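Local atomic coordinates of melanin biosynthesis protein TyrA, putative (Shewanella oneidensis, PDB entry 2IIZ), a protein that binds heme b and probably acts as a dye-decolorizing (DyP-type) peroxidase. Residues 148-153 with 203-208; 273-278 with 286-291. All blocks are in the same frame, centred on the assembly; numbering follows the deposited sequence.

Both contacts build the heme pocket of the C-terminal part of this DyP-type protein and lie on the same side of the chain's centre, their own centres about 14 Å apart. They come in series along the chain: interaction 1 joins the loop after strand 130-139 to the end of helix 198-205, and interaction 2 then joins the end of helix 266-276 to the turn that leads into strand 291-301. Ile-204 of 203-208 packs its CD1 3.6 Å from Phe-290 CE2 of 286-291, linking the two directly. Asp-152 of interaction 1 and Met-275 of interaction 2 approach the porphyrin from opposite faces, so the two contacts flank the cofactor.

Interaction 1: residues 148-153 with 203-208; sequences TGFVDG and DIIGRT. With HEM (protoporphyrin IX containing Fe), chain C.
Beside the heme pocket, Phe-150 packs against Ile-205 and joins the loop 148-153 to the end of helix 198-205. The two side chains come from opposite directions, and the CD1 methyl of Ile-205 sits almost centrally over one face of the ring, a CH-pi contact with CD1 3.3 Å from the Phe-150 centroid and 13° off the ring normal. Phe-150 CG lies anti to its carbonyl carbon (chi1 -75°), a turn that swings the ring toward the helix end and brings its edge to the backbone just beyond: Arg-207 O stands in the ring plane, 3.4 Å from Phe-150 CE2. Losing the ring to an alanine here would probably open a gap over Ile-205 CD1 and weaken the join between loop and helix end. The loop carries the GXXDG motif of DyP-type peroxidases, Gly-149 to Gly-153. Its Asp-152 places OD1 3.4 Å from heme C4A, over the porphyrin, and forms a salt bridge with Arg-243. Gly-153 N donates to propionate oxygen O1A of the heme at 3.0 Å, with an N-H...O angle of 145°. From the other segment Arg-207, bent at chi3, lays its CD 3.8 Å from heme CAA at the root of the same propionate, while its NE is bonded to Asn-212.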
loop_
_atom_site.group_PDB
_atom_site.type_symbol
_atom_site.label_atom_id
_atom_site.label_comp_id
_atom_site.label_asym_id
_atom_site.label_seq_id
_atom_site.Cartn_x
_atom_site.Cartn_y
_atom_site.Cartn_z
ATOM N N THR A 148 -7.079 -1.801 -16.145
ATOM C CA THR A 148 -7.255 -2.044 -17.584
ATOM C C THR A 148 -7.048 -0.781 -18.445
ATOM O O THR A 148 -6.847 -0.878 -19.656
ATOM C CB THR A 148 -8.647 -2.652 -17.903
ATOM O OG1 THR A 148 -9.695 -1.891 -17.276
ATOM C CG2 THR A 148 -8.722 -4.039 -17.371
ATOM N N GLY A 149 -7.091 0.398 -17.815
ATOM C CA GLY A 149 -6.912 1.675 -18.503
ATOM C C GLY A 149 -8.226 2.322 -18.915
ATOM O O GLY A 149 -8.205 3.380 -19.546
ATOM N N PHE A 150 -9.357 1.692 -18.564
ATOM C CA PHE A 150 -10.715 2.214 -18.811
ATOM C C PHE A 150 -11.306 2.850 -17.563
ATOM O O PHE A 150 -11.100 2.343 -16.459
ATOM C CB PHE A 150 -11.651 1.072 -19.232
ATOM C CG PHE A 150 -11.428 0.601 -20.641
ATOM C CD1 PHE A 150 -10.324 -0.185 -20.954
ATOM C CD2 PHE A 150 -12.321 0.943 -21.659
ATOM C CE1 PHE A 150 -10.107 -0.615 -22.242
ATOM C CE2 PHE A 150 -12.101 0.508 -22.963
ATOM C CZ PHE A 150 -11.003 -0.270 -23.252
ATOM N N VAL A 151 -12.044 3.947 -17.737
ATOM C CA VAL A 151 -12.634 4.691 -16.630
ATOM C C VAL A 151 -13.718 3.861 -15.983
ATOM O O VAL A 151 -14.617 3.408 -16.664
ATOM C CB VAL A 151 -13.254 6.042 -17.115
ATOM C CG1 VAL A 151 -14.011 6.783 -15.990
ATOM C CG2 VAL A 151 -12.184 6.965 -17.696
ATOM N N ASP A 152 -13.630 3.660 -14.668
ATOM C CA ASP A 152 -14.638 2.900 -13.911
ATOM C C ASP A 152 -15.421 3.892 -13.060
ATOM O O ASP A 152 -14.801 4.706 -12.351
ATOM C CB ASP A 152 -13.953 1.871 -13.006
ATOM C CG ASP A 152 -14.940 0.894 -12.332
ATOM O OD1 ASP A 152 -15.997 0.546 -12.914
ATOM O OD2 ASP A 152 -14.643 0.466 -11.200
ATOM N N GLY A 153 -16.761 3.830 -13.136
ATOM C CA GLY A 153 -17.663 4.662 -12.300
ATOM C C GLY A 153 -18.768 5.437 -13.030
ATOM O O GLY A 153 -19.750 5.899 -12.427
ATOM N N ASP A 203 -14.125 -3.279 -27.456
ATOM C CA ASP A 203 -15.231 -4.179 -27.800
ATOM C C ASP A 203 -15.632 -5.072 -26.627
ATOM O O ASP A 203 -16.752 -5.574 -26.574
ATOM C CB ASP A 203 -14.848 -5.060 -28.995
ATOM C CG ASP A 203 -15.083 -4.389 -30.350
ATOM O OD1 ASP A 203 -15.379 -3.170 -30.414
ATOM O OD2 ASP A 203 -14.968 -5.115 -31.371
ATOM N N ILE A 204 -14.712 -5.269 -25.692
ATOM C CA ILE A 204 -14.965 -6.108 -24.511
ATOM C C ILE A 204 -15.708 -5.310 -23.426
ATOM O O ILE A 204 -16.600 -5.819 -22.721
ATOM C CB ILE A 204 -13.617 -6.686 -23.980
ATOM C CG1 ILE A 204 -13.212 -7.870 -24.843
ATOM C CG2 ILE A 204 -13.700 -7.128 -22.517
ATOM C CD1 ILE A 204 -11.746 -8.101 -24.821
ATOM N N ILE A 205 -15.336 -4.047 -23.291
ATOM C CA ILE A 205 -16.018 -3.180 -22.334
ATOM C C ILE A 205 -17.287 -2.552 -22.893
ATOM O O ILE A 205 -18.249 -2.429 -22.158
ATOM C CB ILE A 205 -15.051 -2.167 -21.758
ATOM C CG1 ILE A 205 -14.159 -2.929 -20.772
ATOM C CG2 ILE A 205 -15.809 -1.010 -21.039
ATOM C CD1 ILE A 205 -12.845 -2.362 -20.632
ATOM N N GLY A 206 -17.292 -2.177 -24.175
ATOM C CA GLY A 206 -18.438 -1.492 -24.794
ATOM C C GLY A 206 -18.357 0.032 -24.689
ATOM O O GLY A 206 -19.365 0.734 -24.849
ATOM N N ARG A 207 -17.154 0.541 -24.414
ATOM C CA ARG A 207 -16.882 1.977 -24.451
ATOM C C ARG A 207 -15.496 2.202 -25.053
ATOM O O ARG A 207 -14.660 1.303 -24.995
ATOM C CB ARG A 207 -16.944 2.559 -23.038
ATOM C CG ARG A 207 -18.248 2.270 -22.314
ATOM C CD ARG A 207 -18.238 2.823 -20.922
ATOM N NE ARG A 207 -18.427 4.261 -20.918
ATOM C CZ ARG A 207 -19.598 4.872 -20.746
ATOM N NH1 ARG A 207 -20.720 4.187 -20.560
ATOM N NH2 ARG A 207 -19.647 6.193 -20.764
ATOM N N THR A 208 -15.247 3.383 -25.627
ATOM C CA THR A 208 -13.893 3.716 -26.091
ATOM C C THR A 208 -13.020 3.957 -24.865
ATOM O O THR A 208 -13.511 4.396 -23.834
ATOM C CB THR A 208 -13.845 4.940 -27.025
ATOM O OG1 THR A 208 -14.335 6.101 -26.352
ATOM C CG2 THR A 208 -14.677 4.690 -28.264
HETATM C CHA HEM C . -19.717 -0.670 -15.805
HETATM C CHB HEM C . -15.259 -2.349 -15.091
HETATM C CHC HEM C . -16.962 -5.945 -12.437
HETATM C CHD HEM C . -21.338 -3.995 -12.664
HETATM C C1A HEM C . -18.358 -0.832 -15.871
HETATM C C2A HEM C . -17.455 -0.016 -16.656
HETATM C C3A HEM C . -16.218 -0.499 -16.444
HETATM C C4A HEM C . -16.315 -1.607 -15.532
HETATM C CMA HEM C . -14.896 0.006 -17.046
HETATM C CAA HEM C . -17.873 1.174 -17.554
HETATM C CBA HEM C . -17.850 2.511 -16.786
HETATM C CGA HEM C . -19.068 2.653 -15.899
HETATM O O1A HEM C . -18.942 2.536 -14.644
HETATM O O2A HEM C . -20.185 2.891 -16.436
HETATM C C1B HEM C . -15.344 -3.471 -14.328
HETATM C C2B HEM C . -14.218 -4.294 -13.943
HETATM C C3B HEM C . -14.697 -5.299 -13.201
HETATM C C4B HEM C . -16.125 -5.123 -13.106
HETATM C CMB HEM C . -12.760 -3.989 -14.361
HETATM C CAB HEM C . -13.958 -6.467 -12.528
HETATM C CBB HEM C . -12.894 -7.018 -13.095
HETATM C C1C HEM C . -18.297 -5.731 -12.297
HETATM C C2C HEM C . -19.188 -6.621 -11.600
HETATM C C3C HEM C . -20.411 -6.086 -11.658
HETATM C C4C HEM C . -20.304 -4.841 -12.392
HETATM C CMC HEM C . -18.720 -7.930 -10.946
HETATM C CAC HEM C . -21.730 -6.631 -11.077
HETATM C CBC HEM C . -21.849 -7.792 -10.417
HETATM C C1D HEM C . -21.309 -2.914 -13.501
HETATM C C2D HEM C . -22.433 -2.051 -13.751
HETATM C C3D HEM C . -21.928 -1.011 -14.734
HETATM C C4D HEM C . -20.551 -1.359 -14.972
HETATM C CMD HEM C . -23.849 -2.175 -13.148
HETATM C CAD HEM C . -22.698 0.163 -15.360
HETATM C CBD HEM C . -23.196 -0.287 -16.724
HETATM C CGD HEM C . -24.213 0.666 -17.308
HETATM O O1D HEM C . -23.845 1.415 -18.265
HETATM O O2D HEM C . -25.372 0.666 -16.817
HETATM N NA HEM C . -17.636 -1.798 -15.194
HETATM N NB HEM C . -16.501 -4.001 -13.799
HETATM N NC HEM C . -18.994 -4.645 -12.772
HETATM N ND HEM C . -20.220 -2.480 -14.233
HETATM FE FE HEM C . -18.339 -3.345 -14.171
#

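Interaction 2: residues 273-278 with 286-291; sequences HSMVFG and HLMHFT. With HEM (protoporphyrin IX containing Fe), chain C.
Met-275 and Met-288, both present as selenomethionine, cross at about a right angle, so that the end of one side chain meets the middle of the other: CE of Met-275 touches CG of Met-288 at 3.9 Å. Met-288 was deposited in two conformers, and its contacts hold for the one described. From the 3-10 turn it reaches toward helix 266-276, and its bend at chi3 (67°) turns CE back beside Val-276. The selenium of Met-288 settles against the last part of that helix, 3.7 Å from the carbonyl O of Met-275 and 3.8 Å from Val-276 CG2. That valine points its CB away from the turn, yet CG2 remains alongside and also meets Met-288 CE. The join is therefore apolar side-chain packing, buried in the protein, joined by one backbone carbonyl oxygen.

Met-275 faces two ways. Its own bend at chi3 turns CE to Met-288, while its selenium lies 3.6 Å from heme C2C, and its side chain is close to that of His-225, the axial ligand of the iron. Leu-287 comes to the same side of the porphyrin elsewhere, with CD2 3.8 Å from heme C2B. Farther out, Thr-291 applies CG2 to the vinyl carbon CBB of the heme at 3.5 Å, and its OG1 is hydrogen-bonded to ND1 of His-188, at the end of the adjacent antiparallel strand 179-188. Backbone bonds shape both partners: Phe-277 N to His-273 O at 2.8 Å in 273-278, and Phe-290 N to Leu-287 O in the turn. Helix end and turn thus line the proximal side of the heme pocket of this DyP-type peroxidase, the side of the axial histidine.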
loop_
_atom_site.group_PDB
_atom_site.type_symbol
_atom_site.label_atom_id
_atom_site.label_comp_id
_atom_site.label_asym_id
_atom_site.label_seq_id
_atom_site.Cartn_x
_atom_site.Cartn_y
_atom_site.Cartn_z
ATOM N N HIS A 273 -24.927 -13.222 -12.615
ATOM C CA HIS A 273 -25.432 -14.320 -13.427
ATOM C C HIS A 273 -25.294 -13.959 -14.910
ATOM O O HIS A 273 -24.678 -14.699 -15.682
ATOM C CB HIS A 273 -26.879 -14.610 -13.046
ATOM C CG HIS A 273 -27.493 -15.735 -13.804
ATOM N ND1 HIS A 273 -27.657 -15.706 -15.173
ATOM C CD2 HIS A 273 -27.994 -16.920 -13.385
ATOM C CE1 HIS A 273 -28.231 -16.830 -15.564
ATOM N NE2 HIS A 273 -28.445 -17.584 -14.499
ATOM N N SER A 274 -25.853 -12.817 -15.300
ATOM C CA SER A 274 -25.706 -12.316 -16.669
ATOM C C SER A 274 -24.249 -12.248 -17.156
ATOM O O SER A 274 -24.002 -12.436 -18.350
ATOM C CB SER A 274 -26.358 -10.942 -16.817
ATOM O OG SER A 274 -25.892 -10.310 -17.989
HETATM N N MSE A 275 -23.298 -11.984 -16.253
HETATM C CA MSE A 275 -21.880 -11.986 -16.625
HETATM C C MSE A 275 -21.315 -13.393 -16.821
HETATM O O MSE A 275 -20.662 -13.665 -17.820
HETATM C CB MSE A 275 -21.022 -11.289 -15.564
HETATM C CG MSE A 275 -21.341 -9.827 -15.326
HETATM SE SE MSE A 275 -20.158 -9.030 -14.056
HETATM C CE MSE A 275 -18.557 -9.870 -14.415
ATOM N N VAL A 276 -21.556 -14.281 -15.864
ATOM C CA VAL A 276 -21.005 -15.641 -15.911
ATOM C C VAL A 276 -21.696 -16.519 -16.962
ATOM O O VAL A 276 -21.053 -17.118 -17.835
ATOM C CB VAL A 276 -21.127 -16.356 -14.534
ATOM C CG1 VAL A 276 -20.835 -17.884 -14.661
ATOM C CG2 VAL A 276 -20.188 -15.711 -13.529
ATOM N N PHE A 277 -23.018 -16.582 -16.856
ATOM C CA PHE A 277 -23.839 -17.442 -17.693
ATOM C C PHE A 277 -24.313 -16.805 -18.996
ATOM O O PHE A 277 -24.632 -17.507 -19.941
ATOM C CB PHE A 277 -25.019 -17.917 -16.869
ATOM C CG PHE A 277 -24.624 -18.863 -15.790
ATOM C CD1 PHE A 277 -24.405 -20.205 -16.079
ATOM C CD2 PHE A 277 -24.460 -18.428 -14.495
ATOM C CE1 PHE A 277 -24.030 -21.099 -15.074
ATOM C CE2 PHE A 277 -24.088 -19.311 -13.486
ATOM C CZ PHE A 277 -23.872 -20.643 -13.771
ATOM N N GLY A 278 -24.363 -15.481 -19.052
ATOM C CA GLY A 278 -24.645 -14.782 -20.297
ATOM C C GLY A 278 -26.124 -14.639 -20.588
ATOM O O GLY A 278 -26.984 -14.908 -19.738
ATOM N N HIS A 286 -17.061 -11.246 -21.885
ATOM C CA HIS A 286 -15.683 -11.577 -22.244
ATOM C C HIS A 286 -14.613 -10.904 -21.402
ATOM O O HIS A 286 -13.449 -11.247 -21.535
ATOM C CB HIS A 286 -15.452 -11.312 -23.722
ATOM C CG HIS A 286 -16.037 -12.372 -24.608
ATOM N ND1 HIS A 286 -15.588 -12.599 -25.887
ATOM C CD2 HIS A 286 -17.030 -13.265 -24.390
ATOM C CE1 HIS A 286 -16.286 -13.586 -26.424
ATOM N NE2 HIS A 286 -17.168 -14.007 -25.537
ATOM N N LEU A 287 -15.008 -9.959 -20.541
ATOM C CA LEU A 287 -14.075 -9.307 -19.622
ATOM C C LEU A 287 -13.563 -10.365 -18.663
ATOM O O LEU A 287 -12.413 -10.300 -18.188
ATOM C CB LEU A 287 -14.750 -8.169 -18.847
ATOM C CG LEU A 287 -13.887 -7.381 -17.842
ATOM C CD1 LEU A 287 -12.607 -6.864 -18.467
ATOM C CD2 LEU A 287 -14.670 -6.201 -17.231
HETATM N N MSE A 288 -14.433 -11.347 -18.405
HETATM C CA MSE A 288 -14.108 -12.424 -17.487
HETATM C C MSE A 288 -12.983 -13.326 -18.013
HETATM O O MSE A 288 -12.427 -14.138 -17.255
HETATM C CB MSE A 288 -15.353 -13.257 -17.176
HETATM C CG MSE A 288 -16.437 -12.490 -16.442
HETATM SE SE MSE A 288 -17.732 -13.667 -15.577
HETATM C CE MSE A 288 -16.593 -14.496 -14.198
ATOM N N HIS A 289 -12.628 -13.192 -19.292
ATOM C CA HIS A 289 -11.474 -13.950 -19.819
ATOM C C HIS A 289 -10.165 -13.336 -19.360
ATOM O O HIS A 289 -9.103 -13.853 -19.694
ATOM C CB HIS A 289 -11.449 -13.964 -21.342
ATOM C CG HIS A 289 -12.688 -14.499 -21.974
ATOM N ND1 HIS A 289 -13.028 -14.211 -23.274
ATOM C CD2 HIS A 289 -13.669 -15.306 -21.496
ATOM C CE1 HIS A 289 -14.166 -14.821 -23.574
ATOM N NE2 HIS A 289 -14.576 -15.490 -22.511
ATOM N N PHE A 290 -10.229 -12.237 -18.609
ATOM C CA PHE A 290 -9.018 -11.427 -18.344
ATOM C C PHE A 290 -8.728 -11.142 -16.872
ATOM O O PHE A 290 -7.699 -10.528 -16.549
ATOM C CB PHE A 290 -9.094 -10.124 -19.152
ATOM C CG PHE A 290 -9.158 -10.365 -20.642
ATOM C CD1 PHE A 290 -7.998 -10.514 -21.373
ATOM C CD2 PHE A 290 -10.377 -10.461 -21.293
ATOM C CE1 PHE A 290 -8.032 -10.748 -22.734
ATOM C CE2 PHE A 290 -10.438 -10.695 -22.654
ATOM C CZ PHE A 290 -9.255 -10.837 -23.385
ATOM N N THR A 291 -9.632 -11.593 -15.998
ATOM C CA THR A 291 -9.507 -11.394 -14.563
ATOM C C THR A 291 -10.205 -12.517 -13.861
ATOM O O THR A 291 -11.111 -13.108 -14.428
ATOM C CB THR A 291 -10.127 -10.072 -14.126
ATOM O OG1 THR A 291 -9.787 -9.807 -12.761
ATOM C CG2 THR A 291 -11.636 -10.091 -14.306
HETATM C CHA HEM C . -19.717 -0.670 -15.805
HETATM C CHB HEM C . -15.259 -2.349 -15.091
HETATM C CHC HEM C . -16.962 -5.945 -12.437
HETATM C CHD HEM C . -21.338 -3.995 -12.664
HETATM C C1A HEM C . -18.358 -0.832 -15.871
HETATM C C2A HEM C . -17.455 -0.016 -16.656
HETATM C C3A HEM C . -16.218 -0.499 -16.444
HETATM C C4A HEM C . -16.315 -1.607 -15.532
HETATM C CMA HEM C . -14.896 0.006 -17.046
HETATM C CAA HEM C . -17.873 1.174 -17.554
HETATM C CBA HEM C . -17.850 2.511 -16.786
HETATM C CGA HEM C . -19.068 2.653 -15.899
HETATM O O1A HEM C . -18.942 2.536 -14.644
HETATM O O2A HEM C . -20.185 2.891 -16.436
HETATM C C1B HEM C . -15.344 -3.471 -14.328
HETATM C C2B HEM C . -14.218 -4.294 -13.943
HETATM C C3B HEM C . -14.697 -5.299 -13.201
HETATM C C4B HEM C . -16.125 -5.123 -13.106
HETATM C CMB HEM C . -12.760 -3.989 -14.361
HETATM C CAB HEM C . -13.958 -6.467 -12.528
HETATM C CBB HEM C . -12.894 -7.018 -13.095
HETATM C C1C HEM C . -18.297 -5.731 -12.297
HETATM C C2C HEM C . -19.188 -6.621 -11.600
HETATM C C3C HEM C . -20.411 -6.086 -11.658
HETATM C C4C HEM C . -20.304 -4.841 -12.392
HETATM C CMC HEM C . -18.720 -7.930 -10.946
HETATM C CAC HEM C . -21.730 -6.631 -11.077
HETATM C CBC HEM C . -21.849 -7.792 -10.417
HETATM C C1D HEM C . -21.309 -2.914 -13.501
HETATM C C2D HEM C . -22.433 -2.051 -13.751
HETATM C C3D HEM C . -21.928 -1.011 -14.734
HETATM C C4D HEM C . -20.551 -1.359 -14.972
HETATM C CMD HEM C . -23.849 -2.175 -13.148
HETATM C CAD HEM C . -22.698 0.163 -15.360
HETATM C CBD HEM C . -23.196 -0.287 -16.724
HETATM C CGD HEM C . -24.213 0.666 -17.308
HETATM O O1D HEM C . -23.845 1.415 -18.265
HETATM O O2D HEM C . -25.372 0.666 -16.817
HETATM N NA HEM C . -17.636 -1.798 -15.194
HETATM N NB HEM C . -16.501 -4.001 -13.799
HETATM N NC HEM C . -18.994 -4.645 -12.772
HETATM N ND HEM C . -20.220 -2.480 -14.233
HETATM FE FE HEM C . -18.339 -3.345 -14.171
#